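PDB 3PV2: DegQ from Legionella fallonii, which probably degrades misfolded proteins as a self-compartmentizing serine protease of the HtrA family, with trypsin-fold and PDZ domains in large 12-meric assemblies. Local coordinates for residues 92-97 with 217-222; 110-115 with 132-137; 116-121 with 128-133. All blocks are in the same frame, centred on the assembly; numbering follows the deposited sequence.

Interaction 1 joins the two six-stranded barrels of the trypsin-like unit, whereas interactions 2 and 3 both lie in the first barrel, on strand 113-122 and the chain that returns along it. Interaction 3 is the paired part of that hairpin. Interaction 2 continues it beyond the paired strands, and the two share I132 and D133, with centres about 13 Å apart. Interactions 1 and 3 are also about 13 Å apart between centres and meet directly: T93 O lies 2.9 Å from A128 N, a probable hydrogen bond between neighbouring strands. The probable active-site residue H96 belongs to interaction 1; interaction 2 does not touch interaction 1, with centres about 20 Å and nearest atoms about 9 Å apart.

Interaction 1: residues 92-97 with 217-222; sequences ITNDHV and IGINTA
I92 lays its CG2 methyl against the outer carbons of I219, with I92 CG2 at 4.0 Å from I219 CG1 and 4.2 Å from I219 CD1. The two side chains cross at about a right angle; the CG2 methyl of I92 makes the contact, while its CD1 end leads away. Both isoleucines also pack on V242 of helix 239-252, which adds to this apolar patch. Further along, the N94 side chain reaches toward the backbone of 220-221: N94 CG is 3.8 Å from N220 O and 4.2 Å from T221 CG2. N94 holds the N-cap position of the short helix 95-98, placing its side chain between the helix start and the segment 217-222. Within the first turn of that helix, H96 meets T221 through the ring edge, with H96 CE1 3.9 Å from T221 CG2 and that methyl in the ring plane. CG of H96 stands between its own backbone N and carbonyl carbon (chi1 80°), and this rotation turns the imidazole towards T221 and A222; T221 answers with the methyl that lies anti to its backbone N. H96 ND1 is hydrogen-bonded to D126 OD2, and the ring touches S205, whose OG is also hydrogen-bonded to A222 N. H96, D126 and S205 thus fit the catalytic triad of a trypsin-like protease, set in the cleft between two beta-barrels.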
loop_
_atom_site.group_PDB
_atom_site.type_symbol
_atom_site.label_atom_id
_atom_site.label_comp_id
_atom_site.label_asym_id
_atom_site.label_seq_id
_atom_site.Cartn_x
_atom_site.Cartn_y
_atom_site.Cartn_z
ATOM N N ILE B 92 21.344 -38.036 28.458
ATOM C CA ILE B 92 21.855 -36.772 27.936
ATOM C C ILE B 92 20.897 -36.257 26.887
ATOM O O ILE B 92 20.404 -37.009 26.051
ATOM C CB ILE B 92 23.257 -36.935 27.263
ATOM C CG1 ILE B 92 24.308 -37.323 28.280
ATOM C CG2 ILE B 92 23.735 -35.653 26.690
ATOM C CD1 ILE B 92 24.429 -36.443 29.442
ATOM N N THR B 93 20.698 -34.964 26.860
ATOM C CA THR B 93 19.976 -34.382 25.763
ATOM C C THR B 93 20.517 -33.010 25.498
ATOM O O THR B 93 21.533 -32.633 26.085
ATOM C CB THR B 93 18.480 -34.378 26.037
ATOM O OG1 THR B 93 17.806 -34.000 24.814
ATOM C CG2 THR B 93 18.106 -33.419 27.239
ATOM N N ASN B 94 19.915 -32.230 24.598
ATOM C CA ASN B 94 20.389 -30.851 24.445
ATOM C C ASN B 94 19.808 -29.920 25.468
ATOM O O ASN B 94 18.658 -30.071 25.860
ATOM C CB ASN B 94 19.949 -30.309 23.141
ATOM C CG ASN B 94 20.579 -31.030 21.962
ATOM O OD1 ASN B 94 21.819 -31.210 21.896
ATOM N ND2 ASN B 94 19.759 -31.369 20.989
ATOM N N ASP B 95 20.539 -28.878 25.846
ATOM C CA ASP B 95 19.930 -27.841 26.705
ATOM C C ASP B 95 18.728 -27.159 26.044
ATOM O O ASP B 95 17.720 -26.903 26.704
ATOM C CB ASP B 95 20.977 -26.795 27.170
ATOM C CG ASP B 95 20.524 -26.001 28.396
ATOM O OD1 ASP B 95 20.492 -24.766 28.295
ATOM O OD2 ASP B 95 20.202 -26.596 29.469
ATOM N N HIS B 96 18.832 -26.834 24.753
ATOM C CA HIS B 96 17.717 -26.162 24.068
ATOM C C HIS B 96 16.441 -26.999 24.067
ATOM O O HIS B 96 15.365 -26.438 24.065
ATOM C CB HIS B 96 18.079 -25.683 22.672
ATOM C CG HIS B 96 18.055 -26.751 21.621
ATOM N ND1 HIS B 96 19.201 -27.293 21.102
ATOM C CD2 HIS B 96 17.028 -27.328 20.945
ATOM C CE1 HIS B 96 18.885 -28.185 20.175
ATOM N NE2 HIS B 96 17.569 -28.236 20.074
ATOM N N VAL B 97 16.553 -28.325 24.130
ATOM C CA VAL B 97 15.360 -29.179 24.206
ATOM C C VAL B 97 14.589 -28.930 25.507
ATOM O O VAL B 97 13.346 -28.864 25.520
ATOM C CB VAL B 97 15.761 -30.676 23.999
ATOM C CG1 VAL B 97 14.655 -31.664 24.349
ATOM C CG2 VAL B 97 16.199 -30.898 22.552
ATOM N N ILE B 217 29.453 -41.690 19.497
ATOM C CA ILE B 217 30.503 -40.694 19.288
ATOM C C ILE B 217 30.064 -39.253 19.376
ATOM O O ILE B 217 30.873 -38.365 19.421
ATOM C CB ILE B 217 31.178 -40.946 17.964
ATOM C CG1 ILE B 217 30.165 -40.915 16.786
ATOM C CG2 ILE B 217 31.871 -42.299 18.057
ATOM C CD1 ILE B 217 30.771 -40.575 15.583
ATOM N N GLY B 218 28.779 -38.997 19.454
ATOM C CA GLY B 218 28.331 -37.623 19.584
ATOM C C GLY B 218 26.884 -37.536 19.991
ATOM O O GLY B 218 26.161 -38.535 19.900
ATOM N N ILE B 219 26.475 -36.346 20.416
ATOM C CA ILE B 219 25.088 -36.037 20.659
ATOM C C ILE B 219 24.602 -35.098 19.597
ATOM O O ILE B 219 25.154 -33.999 19.448
ATOM C CB ILE B 219 24.882 -35.427 22.016
ATOM C CG1 ILE B 219 25.292 -36.431 23.109
ATOM C CG2 ILE B 219 23.394 -35.071 22.248
ATOM C CD1 ILE B 219 24.530 -37.732 23.163
ATOM N N ASN B 220 23.614 -35.536 18.809
ATOM C CA ASN B 220 23.083 -34.713 17.690
ATOM C C ASN B 220 22.570 -33.385 18.254
ATOM O O ASN B 220 21.921 -33.348 19.326
ATOM C CB ASN B 220 21.892 -35.370 16.978
ATOM C CG ASN B 220 22.122 -36.847 16.647
ATOM O OD1 ASN B 220 21.231 -37.736 16.824
ATOM N ND2 ASN B 220 23.294 -37.113 16.168
ATOM N N THR B 221 22.817 -32.315 17.536
ATOM C CA THR B 221 22.236 -31.025 17.864
ATOM C C THR B 221 21.740 -30.371 16.594
ATOM O O THR B 221 22.524 -30.090 15.722
ATOM C CB THR B 221 23.274 -30.078 18.389
ATOM O OG1 THR B 221 23.999 -30.760 19.400
ATOM C CG2 THR B 221 22.605 -28.816 19.024
ATOM N N ALA B 222 20.462 -30.067 16.518
ATOM C CA ALA B 222 19.921 -29.434 15.333
ATOM C C ALA B 222 20.014 -27.923 15.515
ATOM O O ALA B 222 19.283 -27.368 16.312
ATOM C CB ALA B 222 18.480 -29.871 15.118
#

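Interaction 2: residues 110-115 with 132-137; sequences DGRRLK and IDAKNL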
loop_
_atom_site.group_PDB
_atom_site.type_symbol
_atom_site.label_atom_id
_atom_site.label_comp_id
_atom_site.label_asym_id
_atom_site.label_seq_id
_atom_site.Cartn_x
_atom_site.Cartn_y
_atom_site.Cartn_z
ATOM N N ASP B 110 10.554 -49.384 24.992
ATOM C CA ASP B 110 9.630 -50.397 25.493
ATOM C C ASP B 110 8.249 -49.844 25.880
ATOM O O ASP B 110 7.369 -50.589 26.267
ATOM C CB ASP B 110 10.250 -51.212 26.635
ATOM C CG ASP B 110 10.358 -50.441 27.920
ATOM O OD1 ASP B 110 9.557 -49.515 28.121
ATOM O OD2 ASP B 110 11.242 -50.775 28.734
ATOM N N GLY B 111 8.076 -48.534 25.807
ATOM C CA GLY B 111 6.772 -47.919 26.048
ATOM C C GLY B 111 6.525 -47.199 27.372
ATOM O O GLY B 111 5.554 -46.466 27.503
ATOM N N ARG B 112 7.382 -47.375 28.358
ATOM C CA ARG B 112 7.152 -46.715 29.645
ATOM C C ARG B 112 7.343 -45.203 29.483
ATOM O O ARG B 112 8.264 -44.805 28.775
ATOM C CB ARG B 112 8.141 -47.232 30.676
ATOM C CG ARG B 112 8.079 -48.721 30.941
ATOM C CD ARG B 112 9.118 -49.149 31.986
ATOM N NE ARG B 112 10.356 -49.627 31.366
ATOM C CZ ARG B 112 11.532 -49.756 31.983
ATOM N NH1 ARG B 112 11.663 -49.456 33.272
ATOM N NH2 ARG B 112 12.596 -50.197 31.306
ATOM N N ARG B 113 6.473 -44.389 30.098
ATOM C CA ARG B 113 6.589 -42.923 30.095
ATOM C C ARG B 113 7.027 -42.497 31.488
ATOM O O ARG B 113 6.275 -42.695 32.446
ATOM C CB ARG B 113 5.277 -42.213 29.747
ATOM C CG ARG B 113 4.671 -42.510 28.388
ATOM C CD ARG B 113 4.803 -41.327 27.414
ATOM N NE ARG B 113 3.931 -40.203 27.736
ATOM C CZ ARG B 113 4.135 -38.915 27.415
ATOM N NH1 ARG B 113 5.216 -38.494 26.743
ATOM N NH2 ARG B 113 3.235 -38.007 27.811
ATOM N N LEU B 114 8.238 -41.957 31.626
ATOM C CA LEU B 114 8.806 -41.642 32.950
ATOM C C LEU B 114 8.951 -40.159 33.192
ATOM O O LEU B 114 9.358 -39.396 32.294
ATOM C CB LEU B 114 10.166 -42.306 33.120
ATOM C CG LEU B 114 10.066 -43.822 32.998
ATOM C CD1 LEU B 114 11.400 -44.407 32.659
ATOM C CD2 LEU B 114 9.450 -44.456 34.313
ATOM N N LYS B 115 8.624 -39.733 34.415
ATOM C CA LYS B 115 8.882 -38.373 34.847
ATOM C C LYS B 115 10.404 -38.194 34.985
ATOM O O LYS B 115 11.079 -39.023 35.558
ATOM C CB LYS B 115 8.190 -38.177 36.174
ATOM C CG LYS B 115 8.199 -36.786 36.747
ATOM C CD LYS B 115 7.186 -36.702 37.918
ATOM C CE LYS B 115 7.659 -35.708 38.948
ATOM N NZ LYS B 115 8.270 -34.510 38.256
ATOM N N ILE B 132 16.102 -40.422 35.465
ATOM C CA ILE B 132 14.826 -41.131 35.525
ATOM C C ILE B 132 15.066 -42.248 36.524
ATOM O O ILE B 132 16.203 -42.689 36.692
ATOM C CB ILE B 132 14.370 -41.704 34.158
ATOM C CG1 ILE B 132 15.476 -42.561 33.528
ATOM C CG2 ILE B 132 13.973 -40.595 33.214
ATOM C CD1 ILE B 132 15.018 -43.379 32.295
ATOM N N ASP B 133 14.040 -42.654 37.244
ATOM C CA ASP B 133 14.220 -43.744 38.185
ATOM C C ASP B 133 13.610 -44.914 37.512
ATOM O O ASP B 133 12.385 -45.063 37.573
ATOM C CB ASP B 133 13.479 -43.522 39.507
ATOM C CG ASP B 133 13.768 -42.163 40.148
ATOM O OD1 ASP B 133 14.928 -41.633 40.113
ATOM O OD2 ASP B 133 12.794 -41.619 40.718
ATOM N N ALA B 134 14.429 -45.734 36.853
ATOM C CA ALA B 134 13.915 -46.986 36.296
ATOM C C ALA B 134 14.943 -48.098 36.302
ATOM O O ALA B 134 16.145 -47.858 36.420
ATOM C CB ALA B 134 13.358 -46.778 34.892
ATOM N N LYS B 135 14.428 -49.314 36.155
ATOM C CA LYS B 135 15.215 -50.524 36.029
ATOM C C LYS B 135 15.060 -51.030 34.609
ATOM O O LYS B 135 14.263 -50.502 33.854
ATOM C CB LYS B 135 14.685 -51.619 36.952
ATOM C CG LYS B 135 13.848 -51.149 38.164
ATOM C CD LYS B 135 12.356 -50.912 37.821
ATOM C CE LYS B 135 11.426 -51.401 38.958
ATOM N NZ LYS B 135 11.846 -50.991 40.344
ATOM N N ASN B 136 15.785 -52.087 34.270
ATOM C CA ASN B 136 15.656 -52.696 32.955
ATOM C C ASN B 136 15.996 -51.634 31.915
ATOM O O ASN B 136 15.288 -51.500 30.926
ATOM C CB ASN B 136 14.211 -53.172 32.747
ATOM C CG ASN B 136 14.081 -54.347 31.785
ATOM O OD1 ASN B 136 13.360 -55.288 32.084
ATOM N ND2 ASN B 136 14.745 -54.292 30.624
ATOM N N LEU B 137 17.046 -50.864 32.191
ATOM C CA LEU B 137 17.503 -49.791 31.335
ATOM C C LEU B 137 18.726 -50.275 30.580
ATOM O O LEU B 137 19.564 -50.969 31.140
ATOM C CB LEU B 137 17.801 -48.541 32.179
ATOM C CG LEU B 137 16.859 -47.325 32.061
ATOM C CD1 LEU B 137 15.380 -47.591 31.998
ATOM C CD2 LEU B 137 17.171 -46.367 33.176
HETATM O O HOH W 1 11.675 -41.454 36.569
#
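R112 presents the end of its guanidinium to the carbonyl of K135, gripping one oxygen with both terminal nitrogens: R112 NH1 is 2.9 Å from K135 O, and R112 NH2 is 3.1 Å from the same atom. The oxygen is 10° out of the guanidinium plane, so it is met at the group's edge. R112 NH2 also makes a weak bond to N136 O at 3.0 Å, bent to an N-H...O angle of 124°. A different edge, formed by NE and NH2, turns to D110 within the same segment, in a side-on salt bridge where R112 NH2 meets D110 OD2 at 3.0 Å on the syn lone pair. OD2 takes a second bond from NE, while D110 OD1 accepts the backbone N of R112, an Asx turn. The arginine chain bends at chi3 (-95°), which brings the flat group across to 135-136. Beside it, L114 and I132 cross at about a right angle and touch end to end, L114 CD1 lying 3.8 Å from I132 CD1. The same L114 methyl is 3.8 Å from A134 CB, and A134 CB also touches R112 NH1, at 3.6 Å. At the far end a water joins K115 O to D133 N. R112 packs on E270 of a neighbouring subunit, and R113 NE bonds R401 O of another. D110 on the NE/NH2 edge and K135 O on the NH1/NH2 edge, with a weak bond to N136 O, would fix the guanidinium's rotation; its charge is probably offset in part by the D110 carboxylate, while the carbonyls tie the 135-136 loop to the turn that leads into strand 113-115.

Interaction 3: residues 116-121 with 128-133; sequences ARLIGG and AVLKID
R117 and K131 exchange two main-chain hydrogen bonds, R117 N to K131 O at 2.8 Å and K131 N to R117 O at 2.9 Å, as an antiparallel hydrogen-bonded pair. The next link is irregular. V129 O accepts I119 N at 2.8 Å and, weakly, G120 N at 3.4 Å, so I119 and G120 both face V129 in a classic beta bulge that moves the register by one. V129 N then returns to G120 O at 2.9 Å. The other edge of strand 127-131 is served by strand 90-93, through backbone bonds of A128 with T93 and L130 with I91. Among side chains, I119 sets its CD1 3.9 Å from both V129 CG1 and K131 CB, and I249 of helix 239-252 covers I119 and V129. R117 NE gives its hydrogen to a water 2.7 Å away, lying in the guanidinium plane, and that water donates on to D133 OD1. The water bridges R117 to the oppositely charged D133, which may ease the nearness of R117 NH2 to K131 NZ, 5.3 Å apart, while V129 O, taking one good and one weak bond, carries the pairing across the shift in register.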
loop_
_atom_site.group_PDB
_atom_site.type_symbol
_atom_site.label_atom_id
_atom_site.label_comp_id
_atom_site.label_asym_id
_atom_site.label_seq_id
_atom_site.Cartn_x
_atom_site.Cartn_y
_atom_site.Cartn_z
ATOM N N ALA B 116 10.972 -37.131 34.433
ATOM C CA ALA B 116 12.414 -37.016 34.413
ATOM C C ALA B 116 12.796 -35.841 35.241
ATOM O O ALA B 116 12.117 -34.827 35.227
ATOM C CB ALA B 116 12.917 -36.848 33.015
ATOM N N ARG B 117 13.930 -35.936 35.890
ATOM C CA ARG B 117 14.410 -34.804 36.659
ATOM C C ARG B 117 15.606 -34.135 35.963
ATOM O O ARG B 117 16.467 -34.816 35.467
ATOM C CB ARG B 117 14.785 -35.350 38.021
ATOM C CG ARG B 117 15.171 -34.323 39.024
ATOM C CD ARG B 117 14.967 -34.926 40.497
ATOM N NE ARG B 117 15.959 -35.959 40.851
ATOM C CZ ARG B 117 17.281 -35.741 40.982
ATOM N NH1 ARG B 117 17.822 -34.527 40.786
ATOM N NH2 ARG B 117 18.091 -36.756 41.303
ATOM N N LEU B 118 15.686 -32.813 35.995
ATOM C CA LEU B 118 16.848 -32.114 35.458
ATOM C C LEU B 118 17.989 -32.109 36.472
ATOM O O LEU B 118 17.842 -31.569 37.558
ATOM C CB LEU B 118 16.479 -30.671 35.124
ATOM C CG LEU B 118 17.210 -29.835 34.075
ATOM C CD1 LEU B 118 17.498 -28.469 34.662
ATOM C CD2 LEU B 118 18.492 -30.455 33.477
ATOM N N ILE B 119 19.128 -32.689 36.117
ATOM C CA ILE B 119 20.278 -32.634 36.985
ATOM C C ILE B 119 20.927 -31.305 36.783
ATOM O O ILE B 119 21.278 -30.669 37.726
ATOM C CB ILE B 119 21.228 -33.780 36.736
ATOM C CG1 ILE B 119 20.507 -35.076 37.035
ATOM C CG2 ILE B 119 22.436 -33.713 37.632
ATOM C CD1 ILE B 119 21.437 -36.171 37.206
ATOM N N GLY B 120 21.081 -30.882 35.531
ATOM C CA GLY B 120 21.591 -29.548 35.229
ATOM C C GLY B 120 21.841 -29.463 33.733
ATOM O O GLY B 120 21.806 -30.483 33.020
ATOM N N GLY B 121 22.096 -28.258 33.263
ATOM C CA GLY B 121 22.408 -28.030 31.906
ATOM C C GLY B 121 23.521 -27.051 31.761
ATOM O O GLY B 121 23.952 -26.442 32.727
ATOM N N ALA B 128 22.424 -31.150 28.461
ATOM C CA ALA B 128 21.676 -31.228 29.708
ATOM C C ALA B 128 21.650 -32.662 30.127
ATOM O O ALA B 128 21.675 -33.540 29.299
ATOM C CB ALA B 128 20.306 -30.721 29.536
ATOM N N VAL B 129 21.654 -32.875 31.433
ATOM C CA VAL B 129 21.617 -34.178 32.036
ATOM C C VAL B 129 20.290 -34.295 32.778
ATOM O O VAL B 129 19.867 -33.356 33.510
ATOM C CB VAL B 129 22.755 -34.322 33.021
ATOM C CG1 VAL B 129 22.815 -35.711 33.596
ATOM C CG2 VAL B 129 24.098 -33.884 32.390
ATOM N N LEU B 130 19.652 -35.441 32.557
ATOM C CA LEU B 130 18.365 -35.777 33.127
ATOM C C LEU B 130 18.536 -37.107 33.854
ATOM O O LEU B 130 19.378 -37.960 33.461
ATOM C CB LEU B 130 17.306 -36.008 32.032
ATOM C CG LEU B 130 17.001 -34.903 30.999
ATOM C CD1 LEU B 130 15.888 -35.374 30.034
ATOM C CD2 LEU B 130 16.645 -33.603 31.648
ATOM N N LYS B 131 17.676 -37.323 34.836
ATOM C CA LYS B 131 17.649 -38.568 35.535
ATOM C C LYS B 131 16.218 -39.119 35.630
ATOM O O LYS B 131 15.261 -38.381 35.855
ATOM C CB LYS B 131 18.254 -38.363 36.911
ATOM C CG LYS B 131 17.903 -39.433 37.880
ATOM C CD LYS B 131 19.113 -40.066 38.548
ATOM C CE LYS B 131 18.630 -41.261 39.444
ATOM N NZ LYS B 131 19.683 -41.724 40.364
ATOM N N ILE B 132 16.102 -40.422 35.465
ATOM C CA ILE B 132 14.826 -41.131 35.525
ATOM C C ILE B 132 15.066 -42.248 36.524
ATOM O O ILE B 132 16.203 -42.689 36.692
ATOM C CB ILE B 132 14.370 -41.704 34.158
ATOM C CG1 ILE B 132 15.476 -42.561 33.528
ATOM C CG2 ILE B 132 13.973 -40.595 33.214
ATOM C CD1 ILE B 132 15.018 -43.379 32.295
ATOM N N ASP B 133 14.040 -42.654 37.244
ATOM C CA ASP B 133 14.220 -43.744 38.185
ATOM C C ASP B 133 13.610 -44.914 37.512
ATOM O O ASP B 133 12.385 -45.063 37.573
ATOM C CB ASP B 133 13.479 -43.522 39.507
ATOM C CG ASP B 133 13.768 -42.163 40.148
ATOM O OD1 ASP B 133 14.928 -41.633 40.113
ATOM O OD2 ASP B 133 12.794 -41.619 40.718
HETATM O O HOH W 2 15.265 -38.506 40.613
#